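Local coordinates for putative extracellular solute-binding protein (Bordetella bronchiseptica, PDB 4P56), which probably captures mandelate or a related small aromatic hydroxy acid in the periplasm and delivers it to a TRAP-type membrane transporter, at residues Val27-Ser32 and Val85-Val90; Ala43-Pro48 and Glu268-Ala273; Arg117-Trp122 and Arg333-Gln338; Gly142-Gly147 and Asp236-Ile241. One frame throughout, in Å; residues are numbered along the deposited sequence.

Contact 1 of 4, residues Val27-Ser32 and Val85-Val90; sequences VELTLS and VDVTFV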
loop_
_atom_site.group_PDB
_atom_site.type_symbol
_atom_site.label_atom_id
_atom_site.label_comp_id
_atom_site.label_asym_id
_atom_site.label_seq_id
_atom_site.Cartn_x
_atom_site.Cartn_y
_atom_site.Cartn_z
ATOM N N VAL A 27 8.845 -27.102 8.669
ATOM C CA VAL A 27 9.386 -25.962 7.920
ATOM C C VAL A 27 9.109 -24.631 8.607
ATOM O O VAL A 27 7.955 -24.247 8.838
ATOM C CB VAL A 27 8.827 -25.885 6.499
ATOM C CG1 VAL A 27 9.307 -24.609 5.803
ATOM C CG2 VAL A 27 9.246 -27.093 5.680
ATOM N N GLU A 28 10.192 -23.939 8.917
ATOM C CA GLU A 28 10.153 -22.612 9.483
ATOM C C GLU A 28 10.504 -21.633 8.365
ATOM O O GLU A 28 11.577 -21.699 7.786
ATOM C CB GLU A 28 11.166 -22.529 10.624
ATOM C CG GLU A 28 10.998 -21.329 11.493
ATOM C CD GLU A 28 11.807 -21.432 12.770
ATOM O OE1 GLU A 28 12.968 -21.878 12.709
ATOM O OE2 GLU A 28 11.287 -21.047 13.835
ATOM N N LEU A 29 9.580 -20.751 8.042
ATOM C CA LEU A 29 9.801 -19.789 7.001
ATOM C C LEU A 29 10.335 -18.503 7.607
ATOM O O LEU A 29 9.699 -17.910 8.493
ATOM C CB LEU A 29 8.489 -19.540 6.280
ATOM C CG LEU A 29 7.916 -20.759 5.540
ATOM C CD1 LEU A 29 6.453 -20.492 5.135
ATOM C CD2 LEU A 29 8.753 -21.093 4.315
ATOM N N THR A 30 11.470 -18.028 7.139
ATOM C CA THR A 30 11.951 -16.773 7.672
ATOM C C THR A 30 11.208 -15.620 6.981
ATOM O O THR A 30 10.886 -15.694 5.785
ATOM C CB THR A 30 13.468 -16.610 7.501
ATOM O OG1 THR A 30 13.840 -16.789 6.122
ATOM C CG2 THR A 30 14.206 -17.644 8.360
ATOM N N LEU A 31 10.963 -14.566 7.754
ATOM C CA LEU A 31 10.246 -13.380 7.336
ATOM C C LEU A 31 11.096 -12.146 7.648
ATOM O O LEU A 31 11.519 -11.969 8.777
ATOM C CB LEU A 31 8.923 -13.308 8.102
ATOM C CG LEU A 31 8.193 -11.980 8.051
ATOM C CD1 LEU A 31 7.700 -11.655 6.638
ATOM C CD2 LEU A 31 7.022 -12.037 9.052
ATOM N N SER A 32 11.370 -11.299 6.657
ATOM C CA SER A 32 12.016 -10.022 6.930
ATOM C C SER A 32 11.010 -8.892 6.782
ATOM O O SER A 32 10.229 -8.881 5.840
ATOM C CB SER A 32 13.195 -9.750 5.985
ATOM O OG SER A 32 13.888 -8.558 6.345
ATOM N N VAL A 85 15.740 -14.730 2.295
ATOM C CA VAL A 85 14.644 -14.943 3.251
ATOM C C VAL A 85 13.509 -15.586 2.507
ATOM O O VAL A 85 13.464 -15.537 1.269
ATOM C CB VAL A 85 14.127 -13.620 3.902
ATOM C CG1 VAL A 85 15.252 -12.955 4.691
ATOM C CG2 VAL A 85 13.553 -12.672 2.853
ATOM N N ASP A 86 12.574 -16.189 3.242
ATOM C CA ASP A 86 11.537 -16.980 2.613
ATOM C C ASP A 86 10.296 -16.150 2.240
ATOM O O ASP A 86 9.688 -16.406 1.202
ATOM C CB ASP A 86 11.094 -18.121 3.526
ATOM C CG ASP A 86 12.168 -19.192 3.702
ATOM O OD1 ASP A 86 12.759 -19.617 2.683
ATOM O OD2 ASP A 86 12.429 -19.588 4.863
ATOM N N VAL A 87 9.941 -15.186 3.084
ATOM C CA VAL A 87 8.703 -14.434 2.947
ATOM C C VAL A 87 8.926 -12.959 3.248
ATOM O O VAL A 87 9.698 -12.601 4.129
ATOM C CB VAL A 87 7.629 -14.977 3.927
ATOM C CG1 VAL A 87 6.350 -14.146 3.891
ATOM C CG2 VAL A 87 7.364 -16.476 3.622
ATOM N N THR A 88 8.268 -12.094 2.490
ATOM C CA THR A 88 8.240 -10.704 2.863
ATOM C C THR A 88 7.040 -9.997 2.266
ATOM O O THR A 88 6.237 -10.615 1.587
ATOM C CB THR A 88 9.516 -9.963 2.418
ATOM O OG1 THR A 88 9.610 -8.758 3.159
ATOM C CG2 THR A 88 9.455 -9.643 0.949
ATOM N N PHE A 89 6.948 -8.696 2.537
ATOM C CA PHE A 89 6.000 -7.822 1.831
ATOM C C PHE A 89 6.762 -6.724 1.105
ATOM O O PHE A 89 7.822 -6.281 1.565
ATOM C CB PHE A 89 4.994 -7.205 2.799
ATOM C CG PHE A 89 5.630 -6.410 3.896
ATOM C CD1 PHE A 89 6.168 -7.034 5.008
ATOM C CD2 PHE A 89 5.692 -5.034 3.813
ATOM C CE1 PHE A 89 6.776 -6.301 6.031
ATOM C CE2 PHE A 89 6.300 -4.286 4.842
ATOM C CZ PHE A 89 6.820 -4.914 5.941
ATOM N N VAL A 90 6.241 -6.303 -0.044
ATOM C CA VAL A 90 6.918 -5.283 -0.833
ATOM C C VAL A 90 5.893 -4.264 -1.263
ATOM O O VAL A 90 4.746 -4.620 -1.516
ATOM C CB VAL A 90 7.593 -5.885 -2.099
ATOM C CG1 VAL A 90 8.731 -6.812 -1.724
ATOM C CG2 VAL A 90 6.576 -6.611 -2.968
#
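T30 and D86 grip each other in both directions. The backbone N of T30 donates to D86 OD2 over 2.9 Å, almost straight at 162°, and the carboxylate receives it on the anti lone pair, the one turned away from OD1. D86 can do this because its CG lies beside its own backbone N, opposite the carbonyl carbon, so the acid group folds back onto the neighbouring strand. The reply comes from the threonine hydroxyl: a chi1 of 54° wedges OG1 between the backbone N and the carbonyl carbon of T30, where it accepts the N-H of D86 at 3.2 Å from N to OG1. That same N-H also leans weakly on the T30 carbonyl, whose main donor is V87 N at 2.9 Å from O. Further along, S32 N reaches V87 O at 3.3 Å, and T88 OG1 donates to S32 O over 2.8 Å from a position tilted out of the carbonyl plane. S32 OG itself is engaged elsewhere, by H76 and V70 N. On the apolar side the two branches of V87 are shared out: CG1 meets L31 CD1 at 3.9 Å, whereas CG2 faces L29 CB. L29 also lays CD2 across D86 CB, its chain roughly at right angles to that of the aspartate. A single bridge, L31 with V87, joins strand segments running the same way at 31°. It links the pair 28-31 and 62-65 to the sheet containing 87-91, consistent with an alpha/beta lobe of the periplasmic binding protein fold.

Contact 2 of 4, residues Ala43-Pro48 and Glu268-Ala273; sequences ADFLMP and ELAGRA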
loop_
_atom_site.group_PDB
_atom_site.type_symbol
_atom_site.label_atom_id
_atom_site.label_comp_id
_atom_site.label_asym_id
_atom_site.label_seq_id
_atom_site.Cartn_x
_atom_site.Cartn_y
_atom_site.Cartn_z
ATOM N N ALA A 43 2.505 -6.230 13.485
ATOM C CA ALA A 43 1.883 -6.588 14.744
ATOM C C ALA A 43 0.488 -7.112 14.538
ATOM O O ALA A 43 0.080 -8.038 15.224
ATOM C CB ALA A 43 1.840 -5.395 15.701
ATOM N N ASP A 44 -0.266 -6.502 13.621
ATOM C CA ASP A 44 -1.680 -6.855 13.527
ATOM C C ASP A 44 -2.064 -7.599 12.257
ATOM O O ASP A 44 -3.222 -7.941 12.083
ATOM C CB ASP A 44 -2.569 -5.634 13.708
ATOM C CG ASP A 44 -2.463 -5.049 15.107
ATOM O OD1 ASP A 44 -2.091 -5.774 16.033
ATOM O OD2 ASP A 44 -2.786 -3.875 15.298
ATOM N N PHE A 45 -1.109 -7.866 11.393
ATOM C CA PHE A 45 -1.398 -8.607 10.164
ATOM C C PHE A 45 -0.498 -9.828 10.093
ATOM O O PHE A 45 -0.956 -10.930 10.286
ATOM C CB PHE A 45 -1.234 -7.743 8.896
ATOM C CG PHE A 45 -1.078 -8.545 7.657
ATOM C CD1 PHE A 45 -1.918 -9.608 7.399
ATOM C CD2 PHE A 45 -0.049 -8.261 6.753
ATOM C CE1 PHE A 45 -1.737 -10.386 6.239
ATOM C CE2 PHE A 45 0.146 -9.037 5.611
ATOM C CZ PHE A 45 -0.694 -10.105 5.356
ATOM N N LEU A 46 0.796 -9.627 9.887
ATOM C CA LEU A 46 1.689 -10.748 9.628
ATOM C C LEU A 46 1.807 -11.706 10.816
ATOM O O LEU A 46 1.884 -12.937 10.643
ATOM C CB LEU A 46 3.066 -10.238 9.248
ATOM C CG LEU A 46 3.103 -9.659 7.822
ATOM C CD1 LEU A 46 4.337 -8.849 7.614
ATOM C CD2 LEU A 46 3.030 -10.783 6.800
HETATM N N MSE A 47 1.853 -11.162 12.022
HETATM C CA MSE A 47 2.006 -12.032 13.196
HETATM C C MSE A 47 0.751 -12.909 13.378
HETATM O O MSE A 47 0.857 -14.130 13.487
HETATM C CB MSE A 47 2.307 -11.206 14.450
HETATM C CG MSE A 47 3.693 -10.572 14.419
HETATM SE SE MSE A 47 5.167 -11.891 14.291
HETATM C CE MSE A 47 5.401 -12.151 12.401
ATOM N N PRO A 48 -0.443 -12.290 13.402
ATOM C CA PRO A 48 -1.632 -13.148 13.508
ATOM C C PRO A 48 -1.769 -14.122 12.344
ATOM O O PRO A 48 -2.245 -15.245 12.525
ATOM C CB PRO A 48 -2.811 -12.164 13.532
ATOM C CG PRO A 48 -2.217 -10.771 13.602
ATOM C CD PRO A 48 -0.720 -10.871 13.707
ATOM N N GLU A 268 -8.124 -9.363 3.253
ATOM C CA GLU A 268 -9.032 -8.898 4.285
ATOM C C GLU A 268 -8.338 -8.730 5.647
ATOM O O GLU A 268 -8.562 -7.729 6.353
ATOM C CB GLU A 268 -10.221 -9.837 4.400
ATOM C CG GLU A 268 -11.293 -9.342 5.389
ATOM C CD GLU A 268 -12.629 -10.051 5.227
ATOM O OE1 GLU A 268 -12.670 -11.130 4.583
ATOM O OE2 GLU A 268 -13.646 -9.519 5.739
ATOM N N LEU A 269 -7.488 -9.682 6.017
ATOM C CA LEU A 269 -6.775 -9.564 7.291
ATOM C C LEU A 269 -5.936 -8.275 7.297
ATOM O O LEU A 269 -5.960 -7.503 8.243
ATOM C CB LEU A 269 -5.905 -10.801 7.547
ATOM C CG LEU A 269 -5.262 -10.987 8.908
ATOM C CD1 LEU A 269 -6.307 -10.986 10.009
ATOM C CD2 LEU A 269 -4.478 -12.312 8.929
ATOM N N ALA A 270 -5.193 -8.027 6.231
ATOM C CA ALA A 270 -4.310 -6.875 6.209
ATOM C C ALA A 270 -5.122 -5.565 6.184
ATOM O O ALA A 270 -4.781 -4.581 6.855
ATOM C CB ALA A 270 -3.442 -6.943 5.002
ATOM N N GLY A 271 -6.166 -5.548 5.365
ATOM C CA GLY A 271 -6.969 -4.369 5.211
ATOM C C GLY A 271 -7.597 -4.019 6.567
ATOM O O GLY A 271 -7.693 -2.844 6.969
ATOM N N ARG A 272 -8.044 -5.032 7.285
ATOM C CA ARG A 272 -8.677 -4.763 8.581
ATOM C C ARG A 272 -7.695 -4.152 9.588
ATOM O O ARG A 272 -8.070 -3.284 10.396
ATOM C CB ARG A 272 -9.408 -6.008 9.124
ATOM C CG ARG A 272 -10.684 -6.311 8.271
ATOM C CD ARG A 272 -11.583 -7.439 8.823
ATOM N NE ARG A 272 -12.836 -7.432 8.077
ATOM C CZ ARG A 272 -13.932 -6.757 8.418
ATOM N NH1 ARG A 272 -14.004 -6.084 9.567
ATOM N NH2 ARG A 272 -14.994 -6.811 7.624
ATOM N N ALA A 273 -6.440 -4.575 9.515
ATOM C CA ALA A 273 -5.405 -4.024 10.369
ATOM C C ALA A 273 -5.171 -2.553 10.048
ATOM O O ALA A 273 -5.131 -1.740 10.955
ATOM C CB ALA A 273 -4.113 -4.813 10.210
#
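A chi1 of 161° carries the ring of F45 away from its own backbone N and lays it against A270, while L269, its CG likewise turned away from the backbone N, brings that branch point to the rim of the ring. The two residues use different parts of the phenyl group. A270 CB sits over one face, 3.8 Å from the F45 ring centroid and only 8° off the ring normal, a well-centred CH-pi contact. L269 CG instead lies near the ring plane, 3.9 Å from F45 CD1, and its CD2 stops 4.0 Å from F45 O. One turn further on, A273 CB touches D44 CB at 3.9 Å and D44 O at 3.8 Å, and also packs beside F45 CB. The acid group of D44 looks to another partner, its OD2 being hydrogen-bonded to H277. The helix segments run nearly antiparallel at 154°, with axes 8.5 Å apart, a spacing that goes with the two small alanines lining the interface. Helix 40-56 has a wider pi-type turn at 43-46 and kinks where the N of P48, a proline, makes no bond to the preceding turn. Y144 also meets the F45 ring, tying this pair to the neighbouring sheet. No hydrogen bond or salt bridge crosses between 43-48 and 268-273, so the cohesion here rests on close apolar contact and on the methyl-to-ring interaction.

Contact 3 of 4, residues Arg117-Trp122 and Arg333-Gln338; sequences RSIAAW and RAEIKQ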
loop_
_atom_site.group_PDB
_atom_site.type_symbol
_atom_site.label_atom_id
_atom_site.label_comp_id
_atom_site.label_asym_id
_atom_site.label_seq_id
_atom_site.Cartn_x
_atom_site.Cartn_y
_atom_site.Cartn_z
ATOM N N ARG A 117 -10.750 -1.852 -0.504
ATOM C CA ARG A 117 -9.734 -1.736 -1.575
ATOM C C ARG A 117 -8.821 -2.962 -1.682
ATOM O O ARG A 117 -8.460 -3.381 -2.792
ATOM C CB ARG A 117 -8.872 -0.501 -1.352
ATOM C CG ARG A 117 -8.113 -0.055 -2.575
ATOM C CD ARG A 117 -7.137 1.083 -2.222
ATOM N NE ARG A 117 -7.773 2.301 -1.748
ATOM C CZ ARG A 117 -8.197 3.275 -2.553
ATOM N NH1 ARG A 117 -8.107 3.155 -3.876
ATOM N NH2 ARG A 117 -8.723 4.365 -2.039
ATOM N N SER A 118 -8.428 -3.522 -0.537
ATOM C CA SER A 118 -7.577 -4.704 -0.526
ATOM C C SER A 118 -8.294 -5.881 -1.176
ATOM O O SER A 118 -7.748 -6.575 -2.028
ATOM C CB SER A 118 -7.212 -5.110 0.912
ATOM O OG SER A 118 -6.402 -4.137 1.543
ATOM N N ILE A 119 -9.518 -6.131 -0.739
ATOM C CA ILE A 119 -10.265 -7.273 -1.246
ATOM C C ILE A 119 -10.500 -7.107 -2.737
ATOM O O ILE A 119 -10.266 -8.029 -3.503
ATOM C CB ILE A 119 -11.599 -7.442 -0.514
ATOM C CG1 ILE A 119 -11.326 -7.934 0.898
ATOM C CG2 ILE A 119 -12.479 -8.452 -1.249
ATOM C CD1 ILE A 119 -12.461 -7.729 1.828
ATOM N N ALA A 120 -10.946 -5.928 -3.147
ATOM C CA ALA A 120 -11.250 -5.699 -4.553
ATOM C C ALA A 120 -9.976 -5.709 -5.386
ATOM O O ALA A 120 -9.956 -6.229 -6.509
ATOM C CB ALA A 120 -12.027 -4.377 -4.732
ATOM N N ALA A 121 -8.885 -5.188 -4.840
ATOM C CA ALA A 121 -7.623 -5.196 -5.588
ATOM C C ALA A 121 -7.135 -6.613 -5.837
ATOM O O ALA A 121 -6.763 -6.958 -6.955
ATOM C CB ALA A 121 -6.552 -4.404 -4.871
ATOM N N TRP A 122 -7.091 -7.429 -4.792
ATOM C CA TRP A 122 -6.669 -8.816 -4.959
ATOM C C TRP A 122 -7.599 -9.582 -5.890
ATOM O O TRP A 122 -7.142 -10.313 -6.758
ATOM C CB TRP A 122 -6.555 -9.566 -3.624
ATOM C CG TRP A 122 -6.405 -11.026 -3.901
ATOM C CD1 TRP A 122 -7.331 -11.999 -3.717
ATOM C CD2 TRP A 122 -5.263 -11.657 -4.505
ATOM N NE1 TRP A 122 -6.833 -13.208 -4.161
ATOM C CE2 TRP A 122 -5.565 -13.019 -4.650
ATOM C CE3 TRP A 122 -4.010 -11.184 -4.939
ATOM C CZ2 TRP A 122 -4.661 -13.931 -5.204
ATOM C CZ3 TRP A 122 -3.119 -12.069 -5.503
ATOM C CH2 TRP A 122 -3.436 -13.440 -5.626
ATOM N N ARG A 333 -14.232 -1.717 -9.903
ATOM C CA ARG A 333 -15.107 -0.613 -9.490
ATOM C C ARG A 333 -16.402 -1.116 -8.957
ATOM O O ARG A 333 -16.945 -0.548 -7.997
ATOM C CB ARG A 333 -15.363 0.361 -10.642
ATOM C CG ARG A 333 -14.125 1.177 -10.900
ATOM C CD ARG A 333 -14.169 1.985 -12.169
ATOM N NE ARG A 333 -13.032 2.874 -12.102
ATOM C CZ ARG A 333 -12.603 3.650 -13.086
ATOM N NH1 ARG A 333 -13.222 3.647 -14.269
ATOM N NH2 ARG A 333 -11.540 4.421 -12.866
ATOM N N ALA A 334 -16.928 -2.163 -9.588
ATOM C CA ALA A 334 -18.210 -2.700 -9.158
ATOM C C ALA A 334 -18.034 -3.321 -7.789
ATOM O O ALA A 334 -18.858 -3.142 -6.892
ATOM C CB ALA A 334 -18.703 -3.732 -10.130
ATOM N N GLU A 335 -16.928 -4.021 -7.614
ATOM C CA GLU A 335 -16.719 -4.747 -6.369
ATOM C C GLU A 335 -16.442 -3.812 -5.179
ATOM O O GLU A 335 -16.966 -4.021 -4.078
ATOM C CB GLU A 335 -15.591 -5.755 -6.534
ATOM C CG GLU A 335 -15.331 -6.548 -5.262
ATOM C CD GLU A 335 -14.289 -7.631 -5.452
ATOM O OE1 GLU A 335 -13.794 -7.795 -6.596
ATOM O OE2 GLU A 335 -13.983 -8.319 -4.456
ATOM N N ILE A 336 -15.645 -2.769 -5.390
ATOM C CA ILE A 336 -15.317 -1.850 -4.290
ATOM C C ILE A 336 -16.530 -0.985 -3.905
ATOM O O ILE A 336 -16.760 -0.722 -2.720
ATOM C CB ILE A 336 -14.028 -1.006 -4.578
ATOM C CG1 ILE A 336 -13.404 -0.495 -3.262
ATOM C CG2 ILE A 336 -14.355 0.136 -5.504
ATOM C CD1 ILE A 336 -12.019 0.142 -3.418
ATOM N N LYS A 337 -17.337 -0.608 -4.892
ATOM C CA LYS A 337 -18.562 0.156 -4.664
ATOM C C LYS A 337 -19.515 -0.671 -3.797
ATOM O O LYS A 337 -20.059 -0.171 -2.813
ATOM C CB LYS A 337 -19.192 0.508 -6.023
ATOM C CG LYS A 337 -20.326 1.519 -6.022
ATOM C CD LYS A 337 -20.941 1.598 -7.430
ATOM C CE LYS A 337 -22.335 2.225 -7.415
ATOM N NZ LYS A 337 -23.086 1.985 -8.703
ATOM N N GLN A 338 -19.666 -1.949 -4.129
ATOM C CA GLN A 338 -20.487 -2.865 -3.333
ATOM C C GLN A 338 -19.924 -3.100 -1.913
ATOM O O GLN A 338 -20.641 -2.994 -0.903
ATOM C CB GLN A 338 -20.585 -4.197 -4.069
ATOM C CG GLN A 338 -21.311 -5.281 -3.288
ATOM C CD GLN A 338 -21.843 -6.386 -4.193
ATOM O OE1 GLN A 338 -22.270 -6.130 -5.325
ATOM N NE2 GLN A 338 -21.810 -7.623 -3.705
#
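E335 and I336 reach across an antiparallel helix pair to straddle A120. The short axes of 117-122 and 333-338 run at 157° and come within 8.9 Å; the segments belong to helix 114-129 and the C-terminal helix 325-340. A120 CB points toward 333-338 and meets I336 CB at 3.9 Å, with E335 CG close by. E335 leaves its helix with CG opposite the backbone N (chi1 -180°) and stays extended beyond, so its carboxylate lies over the A120 backbone, CD being 3.7 Å from A120 CA. The end of this chain crosses I119 at about a right angle, with OE2 at 3.5 Å from I119 CG2. Polar company for OE2 is found outside: R264 forms a long, weak ion pair with it, and D123 brings a like charge near, which may disfavour full ionisation of both acids. On the other side of A120, I336 sends its longer branch obliquely over the root of R117. The guanidinium of that arginine points elsewhere, its NH1 held by A105 O and S110 OG, and the contact is left to its CA and CB: I336 CD1 lies 3.8 Å from R117 CB and 3.5 Å from R117 CA.

Contact 4 of 4, residues Gly142-Gly147 and Asp236-Ile241; sequences GIYAHG and DTHAVI. With RMN ((R)-mandelic acid), chain D.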
loop_
_atom_site.group_PDB
_atom_site.type_symbol
_atom_site.label_atom_id
_atom_site.label_comp_id
_atom_site.label_asym_id
_atom_site.label_seq_id
_atom_site.Cartn_x
_atom_site.Cartn_y
_atom_site.Cartn_z
ATOM N N GLY A 142 -0.513 -12.879 -2.156
ATOM C CA GLY A 142 -1.646 -11.977 -2.031
ATOM C C GLY A 142 -1.234 -10.526 -2.135
ATOM O O GLY A 142 -0.044 -10.227 -2.141
ATOM N N ILE A 143 -2.227 -9.648 -2.240
ATOM C CA ILE A 143 -2.004 -8.229 -2.330
ATOM C C ILE A 143 -2.976 -7.569 -1.366
ATOM O O ILE A 143 -4.069 -8.062 -1.139
ATOM C CB ILE A 143 -2.259 -7.709 -3.761
ATOM C CG1 ILE A 143 -1.177 -8.205 -4.714
ATOM C CG2 ILE A 143 -2.328 -6.191 -3.774
ATOM C CD1 ILE A 143 -1.539 -7.994 -6.210
ATOM N N TYR A 144 -2.571 -6.453 -0.797
ATOM C CA TYR A 144 -3.453 -5.637 0.012
ATOM C C TYR A 144 -3.138 -4.164 -0.306
ATOM O O TYR A 144 -2.167 -3.855 -0.978
ATOM C CB TYR A 144 -3.284 -5.932 1.530
ATOM C CG TYR A 144 -1.875 -5.705 2.077
ATOM C CD1 TYR A 144 -1.413 -4.438 2.359
ATOM C CD2 TYR A 144 -1.023 -6.759 2.296
ATOM C CE1 TYR A 144 -0.137 -4.228 2.844
ATOM C CE2 TYR A 144 0.262 -6.565 2.782
ATOM C CZ TYR A 144 0.698 -5.294 3.045
ATOM O OH TYR A 144 1.974 -5.088 3.527
ATOM N N ALA A 145 -3.961 -3.271 0.214
ATOM C CA ALA A 145 -3.765 -1.833 0.009
ATOM C C ALA A 145 -3.946 -1.168 1.343
ATOM O O ALA A 145 -4.644 -1.712 2.200
ATOM C CB ALA A 145 -4.780 -1.310 -0.963
ATOM N N HIS A 146 -3.341 0.002 1.541
ATOM C CA HIS A 146 -3.641 0.756 2.740
ATOM C C HIS A 146 -4.880 1.638 2.542
ATOM O O HIS A 146 -5.557 1.559 1.510
ATOM C CB HIS A 146 -2.401 1.524 3.268
ATOM C CG HIS A 146 -1.889 2.657 2.406
ATOM N ND1 HIS A 146 -2.661 3.735 2.006
ATOM C CD2 HIS A 146 -0.622 2.952 2.009
ATOM C CE1 HIS A 146 -1.909 4.598 1.351
ATOM N NE2 HIS A 146 -0.660 4.148 1.335
ATOM N N GLY A 147 -5.179 2.464 3.528
ATOM C CA GLY A 147 -6.381 3.266 3.475
ATOM C C GLY A 147 -6.220 4.500 2.624
ATOM O O GLY A 147 -5.228 4.650 1.918
ATOM N N ASP A 236 -1.866 2.864 -2.052
ATOM C CA ASP A 236 -0.689 2.071 -2.440
ATOM C C ASP A 236 -1.041 0.625 -2.150
ATOM O O ASP A 236 -1.868 0.347 -1.258
ATOM C CB ASP A 236 0.549 2.478 -1.636
ATOM C CG ASP A 236 1.791 1.666 -2.005
ATOM O OD1 ASP A 236 1.944 1.227 -3.186
ATOM O OD2 ASP A 236 2.622 1.446 -1.086
ATOM N N THR A 237 -0.462 -0.289 -2.931
ATOM C CA THR A 237 -0.716 -1.713 -2.739
ATOM C C THR A 237 0.599 -2.352 -2.359
ATOM O O THR A 237 1.640 -1.905 -2.802
ATOM C CB THR A 237 -1.311 -2.386 -3.999
ATOM O OG1 THR A 237 -0.555 -2.038 -5.164
ATOM C CG2 THR A 237 -2.780 -1.921 -4.227
ATOM N N HIS A 238 0.537 -3.385 -1.537
ATOM C CA HIS A 238 1.688 -4.197 -1.254
ATOM C C HIS A 238 1.418 -5.625 -1.688
ATOM O O HIS A 238 0.267 -6.049 -1.774
ATOM C CB HIS A 238 1.959 -4.208 0.257
ATOM C CG HIS A 238 2.381 -2.895 0.817
ATOM N ND1 HIS A 238 2.615 -2.720 2.166
ATOM C CD2 HIS A 238 2.574 -1.682 0.240
ATOM C CE1 HIS A 238 2.964 -1.465 2.389
ATOM N NE2 HIS A 238 2.942 -0.815 1.236
ATOM N N ALA A 239 2.481 -6.378 -1.918
ATOM C CA ALA A 239 2.356 -7.803 -2.223
ATOM C C ALA A 239 3.000 -8.632 -1.119
ATOM O O ALA A 239 4.056 -8.281 -0.626
ATOM C CB ALA A 239 3.014 -8.118 -3.559
ATOM N N VAL A 240 2.371 -9.749 -0.743
ATOM C CA VAL A 240 3.054 -10.717 0.103
ATOM C C VAL A 240 3.562 -11.870 -0.811
ATOM O O VAL A 240 2.793 -12.462 -1.583
ATOM C CB VAL A 240 2.119 -11.235 1.194
ATOM C CG1 VAL A 240 2.806 -12.345 1.983
ATOM C CG2 VAL A 240 1.721 -10.096 2.110
ATOM N N ILE A 241 4.855 -12.168 -0.717
ATOM C CA ILE A 241 5.528 -13.080 -1.619
ATOM C C ILE A 241 6.315 -14.157 -0.851
ATOM O O ILE A 241 6.701 -13.958 0.309
ATOM C CB ILE A 241 6.473 -12.309 -2.594
ATOM C CG1 ILE A 241 7.476 -11.470 -1.837
ATOM C CG2 ILE A 241 5.664 -11.327 -3.499
ATOM C CD1 ILE A 241 8.582 -10.895 -2.684
HETATM C C1 RMN D . 3.671 2.929 2.833
HETATM C C2 RMN D . 4.410 1.899 3.394
HETATM C C3 RMN D . 4.248 1.560 4.726
HETATM C C4 RMN D . 3.374 2.274 5.527
HETATM C C5 RMN D . 2.639 3.318 4.972
HETATM C C6 RMN D . 2.791 3.633 3.632
HETATM C C7 RMN D . 3.862 3.307 1.389
HETATM C C10 RMN D . 4.634 4.591 1.328
HETATM O O8 RMN D . 2.676 3.554 0.736
HETATM O O11 RMN D . 4.054 5.730 1.335
HETATM O O12 RMN D . 5.901 4.544 1.328
#
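Two antiparallel strands of the three-stranded sheet meet here at the edge of the mandelate pocket, where the chain passes between this sheet and the six-stranded one, a place consistent with the hinge of a two-lobed binding protein. Y144 and H238 form a hydrogen-bonded pair, H238 N giving to Y144 O at 2.8 Å and Y144 N to H238 O; G142 and V240 form the next such pair, with V240 N bonded to G142 O and a weak return bond from G142 N. The side chains of Y144 and H238 lie on the face of the sheet that also carries V240. With chi1 at 59°, the Y144 ring folds over H238 CB, and its hydroxyl arrives in the plane of the imidazole, 2.8 Å from H238 ND1, where either atom could be the donor. The ring planes stand oblique at 64°. On its far edge H238 NE2 makes a weak bond to D236 OD2, so a chain of contacts runs from Y144 through H238 to D236. OD2 in turn accepts the hydroxyl of (R)-mandelic acid, RMN O8, at 2.8 Å, and S91 OG as well; Y94 and R170 also hydrogen-bond the ligand. H146 comes to the ligand edge-on, NE2 being 3.4 Å from RMN O8. Its rotation is fixed by ND1, which donates to G147 O over 2.7 Å within the ring plane. H146 N is bonded to D236 O just past the last bridged pair, A145 with T237. Over one face of the H146 ring, offset toward the rim, lies D236 N, a buried amide with no partner in the model, 3.8 Å above the ring plane.

In the fold
Contact 4 lies deepest in the molecule, its centre about 5 Å from the centre of the chain, and touches the other three. It shares a sheet with contact 1, since strands 87-91 and 237-242 are neighbours there; those centres are about 16 Å apart. Contact 2, its centre about 11 Å from that of contact 4, and contact 3, about 13 Å centre to centre, bring in helices 40-56, 263-285, 114-129 and 325-340. Contacts 1 and 3 do not touch, their centres lying about 27 Å apart. Along the chain, contact 4 is nested within the loops closed by contacts 2 and 3, and the segments of contacts 1 and 2 alternate. Distant sequence thus converges on the sheet bordering the mandelate pocket.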